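Probable thiosulfate sulfurtransferase (Thermus thermophilus, PDB 2EG4) probably transfers sulfur from thiosulfate to acceptors such as cyanide, as rhodanese-family enzymes do, and carries a bound zinc ion. Local coordinates at residues E141-K146 against P159-A164; P149-R154 against Y190-A195; H219-L222 against L226-E229. One frame throughout, in Å; residues are numbered along the deposited sequence.

Interaction 1 (E141-K146 against P159-A164); sequences EEFQGK and PGSKNA. With SO4 (sulfate ion), chain E.
Aromatic packing of a helix against an edge strand joins F143, in the short helix 140-143, to N163 of strand 162-163, within a beta-alpha-beta unit of the second rhodanese-like domain. The F143 ring lies with one face over N163, whose CB stands 3.5 Å from the ring centroid and only 7° off the ring normal, a CH-pi contact centred on the ring. Beyond CB the amide of N163 continues almost parallel to the ring, the two planes 10° apart, and reaches back toward F143 CB, so that the side chains run past one another in opposite directions. The ring extends away from the helix because CG is anti to the backbone N (chi1 -177°), which carries its far end to S161. Two bonds from N163 ND2, to D136 O and R138 O, are consistent with the amide being held parallel to the phenyl group. R157 adds a cation-pi contact to F143 and also bonds the sulfate that rests near G160. That ion, probably from the crystallisation liquor, accepts a bond from G160 N at 2.9 Å to its O4. S161 OG is hydrogen-bonded to I158 O and to Y190 OH, and the ring edge merely lies beside it, with F143 CE1 3.5 Å from S161 OG. At the outer rim of the ring, F143 CZ lies 3.4 Å from S161 O, which sits near the ring plane.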
loop_
_atom_site.group_PDB
_atom_site.type_symbol
_atom_site.label_atom_id
_atom_site.label_comp_id
_atom_site.label_asym_id
_atom_site.label_seq_id
_atom_site.Cartn_x
_atom_site.Cartn_y
_atom_site.Cartn_z
ATOM N N GLU A 141 -3.917 -15.063 14.698
ATOM C CA GLU A 141 -2.942 -15.098 15.797
ATOM C C GLU A 141 -2.400 -13.707 16.132
ATOM O O GLU A 141 -2.114 -13.399 17.294
ATOM C CB GLU A 141 -1.751 -16.006 15.449
ATOM C CG GLU A 141 -2.045 -17.497 15.381
ATOM C CD GLU A 141 -3.031 -17.863 14.285
ATOM O OE1 GLU A 141 -2.996 -17.228 13.202
ATOM O OE2 GLU A 141 -3.836 -18.803 14.502
ATOM N N GLU A 142 -2.219 -12.883 15.103
ATOM C CA GLU A 142 -1.724 -11.526 15.308
ATOM C C GLU A 142 -2.862 -10.719 15.924
ATOM O O GLU A 142 -2.661 -9.936 16.855
ATOM C CB GLU A 142 -1.297 -10.904 13.964
ATOM C CG GLU A 142 0.012 -11.479 13.385
ATOM C CD GLU A 142 0.183 -11.148 11.911
ATOM O OE1 GLU A 142 -0.424 -11.838 11.053
ATOM O OE2 GLU A 142 0.914 -10.180 11.609
ATOM N N PHE A 143 -4.055 -10.924 15.387
ATOM C CA PHE A 143 -5.254 -10.238 15.862
ATOM C C PHE A 143 -5.509 -10.498 17.346
ATOM O O PHE A 143 -5.941 -9.609 18.089
ATOM C CB PHE A 143 -6.454 -10.713 15.046
ATOM C CG PHE A 143 -7.742 -10.030 15.393
ATOM C CD1 PHE A 143 -7.977 -8.713 15.002
ATOM C CD2 PHE A 143 -8.736 -10.715 16.088
ATOM C CE1 PHE A 143 -9.178 -8.095 15.291
ATOM C CE2 PHE A 143 -9.950 -10.097 16.384
ATOM C CZ PHE A 143 -10.173 -8.792 15.986
ATOM N N GLN A 144 -5.259 -11.731 17.772
ATOM C CA GLN A 144 -5.468 -12.117 19.160
ATOM C C GLN A 144 -4.315 -11.711 20.065
ATOM O O GLN A 144 -4.394 -11.855 21.293
ATOM C CB GLN A 144 -5.672 -13.628 19.245
ATOM C CG GLN A 144 -6.893 -14.135 18.520
ATOM C CD GLN A 144 -7.014 -15.637 18.634
ATOM O OE1 GLN A 144 -6.984 -16.183 19.736
ATOM N NE2 GLN A 144 -7.145 -16.317 17.503
ATOM N N GLY A 145 -3.247 -11.192 19.459
ATOM C CA GLY A 145 -2.092 -10.766 20.219
ATOM C C GLY A 145 -1.179 -11.897 20.653
ATOM O O GLY A 145 -0.320 -11.700 21.514
ATOM N N LYS A 146 -1.348 -13.076 20.060
ATOM C CA LYS A 146 -0.514 -14.215 20.419
ATOM C C LYS A 146 0.911 -14.055 19.902
ATOM O O LYS A 146 1.863 -14.594 20.481
ATOM C CB LYS A 146 -1.126 -15.510 19.882
ATOM C CG LYS A 146 -2.334 -15.976 20.684
ATOM C CD LYS A 146 -2.895 -17.273 20.133
ATOM C CE LYS A 146 -3.942 -17.857 21.070
ATOM N NZ LYS A 146 -5.037 -16.888 21.358
ATOM N N PRO A 159 -8.533 -1.710 19.618
ATOM C CA PRO A 159 -9.815 -2.097 20.231
ATOM C C PRO A 159 -10.995 -1.855 19.303
ATOM O O PRO A 159 -11.083 -0.807 18.663
ATOM C CB PRO A 159 -9.872 -1.227 21.486
ATOM C CG PRO A 159 -8.387 -0.981 21.811
ATOM C CD PRO A 159 -7.853 -0.685 20.428
ATOM N N GLY A 160 -11.898 -2.833 19.227
ATOM C CA GLY A 160 -13.078 -2.687 18.391
ATOM C C GLY A 160 -12.929 -3.120 16.942
ATOM O O GLY A 160 -13.907 -3.189 16.204
ATOM N N SER A 161 -11.703 -3.416 16.516
ATOM C CA SER A 161 -11.489 -3.827 15.132
ATOM C C SER A 161 -11.975 -5.255 14.872
ATOM O O SER A 161 -12.119 -6.052 15.799
ATOM C CB SER A 161 -10.000 -3.745 14.791
ATOM O OG SER A 161 -9.277 -4.617 15.628
ATOM N N LYS A 162 -12.210 -5.570 13.605
ATOM C CA LYS A 162 -12.658 -6.910 13.235
ATOM C C LYS A 162 -11.586 -7.546 12.372
ATOM O O LYS A 162 -10.970 -6.875 11.549
ATOM C CB LYS A 162 -13.974 -6.830 12.465
ATOM C CG LYS A 162 -15.063 -6.041 13.197
ATOM C CD LYS A 162 -15.349 -6.619 14.577
ATOM C CE LYS A 162 -16.454 -5.832 15.283
ATOM N NZ LYS A 162 -16.688 -6.314 16.677
ATOM N N ASN A 163 -11.372 -8.845 12.557
ATOM C CA ASN A 163 -10.347 -9.557 11.803
ATOM C C ASN A 163 -10.860 -10.008 10.430
ATOM O O ASN A 163 -11.905 -10.654 10.316
ATOM C CB ASN A 163 -9.877 -10.756 12.637
ATOM C CG ASN A 163 -8.639 -11.449 12.072
ATOM O OD1 ASN A 163 -8.382 -12.620 12.388
ATOM N ND2 ASN A 163 -7.854 -10.735 11.263
ATOM N N ALA A 164 -10.139 -9.619 9.381
ATOM C CA ALA A 164 -10.467 -10.006 8.014
ATOM C C ALA A 164 -9.107 -10.313 7.376
ATOM O O ALA A 164 -8.534 -9.482 6.664
ATOM C CB ALA A 164 -11.179 -8.864 7.265
HETATM S S SO4 E . -12.243 -5.779 21.357
HETATM O O1 SO4 E . -11.628 -6.369 22.590
HETATM O O2 SO4 E . -13.201 -6.756 20.742
HETATM O O3 SO4 E . -12.978 -4.526 21.728
HETATM O O4 SO4 E . -11.170 -5.452 20.361
#

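Interaction 2 (P149-R154 against Y190-A195); sequences PPCCPR and YCHSGA. With ZN (zinc ion), chain C; SO4 (sulfate ion), chain D.
P149 lays its CG over one face of the H192 imidazole, 3.5 Å from the ring centroid and displaced toward the NE2-CD2 side, a CH-pi contact beside a Cys2His2 zinc site in the second rhodanese-like domain. H192 belongs to a loop, C191 to R196, with the position and CX4R sequence of the rhodanese active-site loop. The type I turn from P149 to C152, closed by C152 N to P149 O, brings two successive cysteines to the metal. Their sulfurs approach H192 from the edge of the ring: C151 SG is 3.3 Å from H192 NE2, and C152 SG is close to the imidazole plane. This proximity comes from sharing the metal, with C151 SG 2.4 Å and C152 SG 2.3 Å from zinc. H192 CG is anti to the backbone N (chi1 179°), which carries H192 NE2 to the zinc, 2.1 Å away. H219 ND1 completes the site, and its ring stands nearly perpendicular to that of H192. Two thiolate ligands would be expected to offset the charge of the zinc.

The backbone of H192 faces a different ligand. Residues 191-194 link strand 186-190 to helix 195-206 and curl round a sulfate. H192 N bonds O2, S193 N and A195 N both bond O3, and R196 adds a side-chain bond. Backbone N-H groups gathered round an anion in this way are consistent with a substrate pocket, although the ion probably came from the crystallisation liquor. C191 SG lies 3.1 Å from sulfate O2.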
loop_
_atom_site.group_PDB
_atom_site.type_symbol
_atom_site.label_atom_id
_atom_site.label_comp_id
_atom_site.label_asym_id
_atom_site.label_seq_id
_atom_site.Cartn_x
_atom_site.Cartn_y
_atom_site.Cartn_z
ATOM N N PRO A 149 5.613 -8.783 15.676
ATOM C CA PRO A 149 6.981 -8.654 15.165
ATOM C C PRO A 149 7.897 -8.119 16.273
ATOM O O PRO A 149 7.455 -7.384 17.156
ATOM C CB PRO A 149 6.817 -7.701 13.982
ATOM C CG PRO A 149 5.631 -6.868 14.371
ATOM C CD PRO A 149 4.686 -7.891 14.958
ATOM N N PRO A 150 9.190 -8.494 16.243
ATOM C CA PRO A 150 10.176 -8.066 17.243
ATOM C C PRO A 150 10.399 -6.561 17.380
ATOM O O PRO A 150 10.885 -6.091 18.411
ATOM C CB PRO A 150 11.441 -8.818 16.823
ATOM C CG PRO A 150 11.287 -8.940 15.344
ATOM C CD PRO A 150 9.825 -9.310 15.195
ATOM N N CYS A 151 10.043 -5.802 16.347
ATOM C CA CYS A 151 10.204 -4.357 16.402
ATOM C C CYS A 151 9.101 -3.715 17.257
ATOM O O CYS A 151 9.153 -2.523 17.559
ATOM C CB CYS A 151 10.168 -3.779 14.988
ATOM S SG CYS A 151 8.672 -4.243 14.092
ATOM N N CYS A 152 8.099 -4.503 17.647
ATOM C CA CYS A 152 6.994 -3.973 18.461
ATOM C C CYS A 152 7.053 -4.446 19.929
ATOM O O CYS A 152 7.648 -5.475 20.226
ATOM C CB CYS A 152 5.638 -4.355 17.843
ATOM S SG CYS A 152 5.081 -3.310 16.416
ATOM N N PRO A 153 6.419 -3.703 20.857
ATOM C CA PRO A 153 6.405 -4.037 22.294
ATOM C C PRO A 153 5.663 -5.299 22.722
ATOM O O PRO A 153 6.097 -5.994 23.642
ATOM C CB PRO A 153 5.772 -2.802 22.938
ATOM C CG PRO A 153 6.089 -1.713 21.998
ATOM C CD PRO A 153 5.901 -2.344 20.644
ATOM N N ARG A 154 4.542 -5.594 22.072
ATOM C CA ARG A 154 3.738 -6.757 22.453
ATOM C C ARG A 154 2.689 -7.078 21.403
ATOM O O ARG A 154 2.590 -6.391 20.384
ATOM C CB ARG A 154 3.038 -6.462 23.776
ATOM C CG ARG A 154 2.290 -5.150 23.739
ATOM C CD ARG A 154 1.708 -4.783 25.097
ATOM N NE ARG A 154 1.116 -3.450 25.077
ATOM C CZ ARG A 154 0.174 -3.072 24.218
ATOM N NH1 ARG A 154 -0.274 -3.933 23.311
ATOM N NH2 ARG A 154 -0.324 -1.841 24.265
ATOM N N TYR A 190 -5.991 -2.024 8.252
ATOM C CA TYR A 190 -4.660 -1.840 8.824
ATOM C C TYR A 190 -3.987 -3.176 9.098
ATOM O O TYR A 190 -4.613 -4.241 9.018
ATOM C CB TYR A 190 -4.749 -1.029 10.133
ATOM C CG TYR A 190 -5.179 -1.841 11.339
ATOM C CD1 TYR A 190 -4.239 -2.498 12.124
ATOM C CD2 TYR A 190 -6.520 -1.924 11.704
ATOM C CE1 TYR A 190 -4.606 -3.214 13.256
ATOM C CE2 TYR A 190 -6.910 -2.648 12.849
ATOM C CZ TYR A 190 -5.948 -3.283 13.617
ATOM O OH TYR A 190 -6.274 -3.987 14.754
ATOM N N CYS A 191 -2.690 -3.120 9.381
ATOM C CA CYS A 191 -1.919 -4.314 9.727
ATOM C C CYS A 191 -0.691 -3.878 10.518
ATOM O O CYS A 191 -0.850 -3.101 11.449
ATOM C CB CYS A 191 -1.550 -5.113 8.480
ATOM S SG CYS A 191 -0.742 -4.180 7.180
ATOM N N HIS A 192 0.520 -4.345 10.171
ATOM C CA HIS A 192 1.707 -3.934 10.924
ATOM C C HIS A 192 2.262 -2.604 10.433
ATOM O O HIS A 192 2.468 -1.685 11.218
ATOM C CB HIS A 192 2.809 -4.989 10.849
ATOM C CG HIS A 192 4.054 -4.595 11.583
ATOM N ND1 HIS A 192 5.285 -4.516 10.965
ATOM C CD2 HIS A 192 4.250 -4.205 12.866
ATOM C CE1 HIS A 192 6.185 -4.094 11.834
ATOM N NE2 HIS A 192 5.584 -3.897 12.993
ATOM N N SER A 193 2.507 -2.486 9.129
ATOM C CA SER A 193 3.016 -1.228 8.632
ATOM C C SER A 193 2.341 -0.840 7.332
ATOM O O SER A 193 2.932 -0.168 6.490
ATOM C CB SER A 193 4.545 -1.253 8.462
ATOM O OG SER A 193 4.967 -2.224 7.504
ATOM N N GLY A 194 1.098 -1.293 7.179
ATOM C CA GLY A 194 0.283 -0.933 6.021
ATOM C C GLY A 194 0.487 -1.644 4.696
ATOM O O GLY A 194 -0.047 -1.202 3.693
ATOM N N ALA A 195 1.246 -2.738 4.689
ATOM C CA ALA A 195 1.528 -3.476 3.451
ATOM C C ALA A 195 0.373 -4.395 3.036
ATOM O O ALA A 195 -0.190 -4.247 1.949
ATOM C CB ALA A 195 2.857 -4.289 3.613
HETATM ZN ZN ZN C . 6.634 -3.191 14.665
HETATM S S SO4 D . 2.349 -5.812 7.150
HETATM O O1 SO4 D . 3.681 -6.457 7.394
HETATM O O2 SO4 D . 1.440 -6.126 8.300
HETATM O O3 SO4 D . 2.523 -4.326 7.028
HETATM O O4 SO4 D . 1.755 -6.351 5.882
#

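Interaction 3 (H219-L222 against L226-E229); sequences HEWL and LPTE. With ZN (zinc ion), chain C.
L226 comes first, turned back against W221 of helix 217-223. Its CB sits over one face of the indole, 3.5 Å from the centroid of the five-membered ring, in a CH-pi contact offset toward the rim; CD1 spreads over the six-membered ring, 3.7 Å from W221 CE3. A weak backbone bond from L226 N to W221 O, 3.3 Å long, ties the returning chain to the last turn of the helix. At P227 the carbonyl oxygen meets the edge of the indole and accepts a hydrogen bond from W221 NE1, with NE1 2.7 Å from P227 O. The oxygen lies only 2° out of the ring plane, but NE1 stands 44° out of the carbonyl plane. The methyl CG2 of T228 follows along the same edge, 3.4 Å from W221 CD1, and also touches L222 CD2 at 3.7 Å. Two residues before W221, H219 faces the other way and binds zinc through ND1. With one face packed by leucine and its N-H held in plane by a main-chain carbonyl, the buried indole has its rotation fixed and its polar atom satisfied, anchoring the C-terminal tail to the zinc-bearing helix.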
loop_
_atom_site.group_PDB
_atom_site.type_symbol
_atom_site.label_atom_id
_atom_site.label_comp_id
_atom_site.label_asym_id
_atom_site.label_seq_id
_atom_site.Cartn_x
_atom_site.Cartn_y
_atom_site.Cartn_z
ATOM N N HIS A 219 2.346 -0.824 14.150
ATOM C CA HIS A 219 3.648 -0.371 14.629
ATOM C C HIS A 219 3.510 1.041 15.206
ATOM O O HIS A 219 3.913 1.298 16.345
ATOM C CB HIS A 219 4.692 -0.384 13.499
ATOM C CG HIS A 219 6.084 -0.102 13.971
ATOM N ND1 HIS A 219 6.932 -1.091 14.422
ATOM C CD2 HIS A 219 6.762 1.064 14.105
ATOM C CE1 HIS A 219 8.072 -0.548 14.813
ATOM N NE2 HIS A 219 7.994 0.756 14.632
ATOM N N GLU A 220 2.915 1.958 14.446
ATOM C CA GLU A 220 2.766 3.313 14.951
ATOM C C GLU A 220 1.864 3.343 16.173
ATOM O O GLU A 220 2.171 3.997 17.159
ATOM C CB GLU A 220 2.174 4.232 13.898
ATOM C CG GLU A 220 1.961 5.625 14.445
ATOM C CD GLU A 220 1.210 6.508 13.501
ATOM O OE1 GLU A 220 0.195 6.044 12.925
ATOM O OE2 GLU A 220 1.618 7.682 13.344
ATOM N N TRP A 221 0.758 2.608 16.106
ATOM C CA TRP A 221 -0.211 2.585 17.199
ATOM C C TRP A 221 0.458 2.239 18.523
ATOM O O TRP A 221 0.200 2.876 19.545
ATOM C CB TRP A 221 -1.343 1.590 16.874
ATOM C CG TRP A 221 -2.518 1.630 17.847
ATOM C CD1 TRP A 221 -2.660 0.917 19.008
ATOM C CD2 TRP A 221 -3.709 2.426 17.718
ATOM N NE1 TRP A 221 -3.873 1.223 19.612
ATOM C CE2 TRP A 221 -4.531 2.146 18.842
ATOM C CE3 TRP A 221 -4.160 3.346 16.766
ATOM C CZ2 TRP A 221 -5.782 2.760 19.032
ATOM C CZ3 TRP A 221 -5.402 3.954 16.948
ATOM C CH2 TRP A 221 -6.200 3.655 18.074
ATOM N N LEU A 222 1.334 1.244 18.504
ATOM C CA LEU A 222 2.034 0.849 19.724
ATOM C C LEU A 222 3.116 1.858 20.123
ATOM O O LEU A 222 3.288 2.142 21.302
ATOM C CB LEU A 222 2.656 -0.540 19.555
ATOM C CG LEU A 222 1.641 -1.695 19.502
ATOM C CD1 LEU A 222 2.352 -3.008 19.196
ATOM C CD2 LEU A 222 0.893 -1.785 20.848
ATOM N N LEU A 226 -1.044 4.021 22.415
ATOM C CA LEU A 226 -2.506 4.013 22.362
ATOM C C LEU A 226 -3.031 2.676 22.886
ATOM O O LEU A 226 -2.328 1.668 22.845
ATOM C CB LEU A 226 -2.952 4.258 20.922
ATOM C CG LEU A 226 -2.523 5.669 20.506
ATOM C CD1 LEU A 226 -2.572 5.819 18.990
ATOM C CD2 LEU A 226 -3.449 6.680 21.162
ATOM N N PRO A 227 -4.280 2.658 23.380
ATOM C CA PRO A 227 -4.930 1.459 23.932
ATOM C C PRO A 227 -4.987 0.269 22.981
ATOM O O PRO A 227 -5.253 0.423 21.788
ATOM C CB PRO A 227 -6.331 1.956 24.297
ATOM C CG PRO A 227 -6.183 3.451 24.425
ATOM C CD PRO A 227 -5.227 3.780 23.313
ATOM N N THR A 228 -4.735 -0.926 23.503
ATOM C CA THR A 228 -4.801 -2.120 22.669
ATOM C C THR A 228 -5.421 -3.298 23.400
ATOM O O THR A 228 -5.472 -3.320 24.629
ATOM C CB THR A 228 -3.405 -2.551 22.147
ATOM O OG1 THR A 228 -2.592 -3.013 23.235
ATOM C CG2 THR A 228 -2.708 -1.368 21.469
ATOM N N GLU A 229 -5.928 -4.250 22.630
ATOM C CA GLU A 229 -6.521 -5.462 23.188
ATOM C C GLU A 229 -5.685 -6.639 22.695
ATOM O O GLU A 229 -5.070 -6.572 21.628
ATOM C CB GLU A 229 -7.980 -5.629 22.729
ATOM C CG GLU A 229 -8.978 -4.655 23.355
ATOM C CD GLU A 229 -8.845 -4.553 24.870
ATOM O OE1 GLU A 229 -8.512 -5.564 25.523
ATOM O OE2 GLU A 229 -9.075 -3.457 25.413
HETATM ZN ZN ZN C . 6.634 -3.191 14.665
#

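Interaction 2 is the most central, about 14 Å from the chain centre to its own, against about 20 Å for interactions 1 and 3, which lie at an edge strand and at the C-terminal tail. Interaction 1 holds helix 140-143 to strand 162-163 by ring-on-amide packing. In interaction 2 zinc itself joins two loops; in interaction 3 the metal is bound by H219 alone, which does not touch 226-229, and an indole anchors the tail to helix 217-223. A probable backbone hydrogen bond between H192 O and H219 N connects interactions 2 and 3. Interaction 1 reaches interaction 2 through the hydroxyls of S161 and Y190, and interaction 3 where P159 packs on the tail.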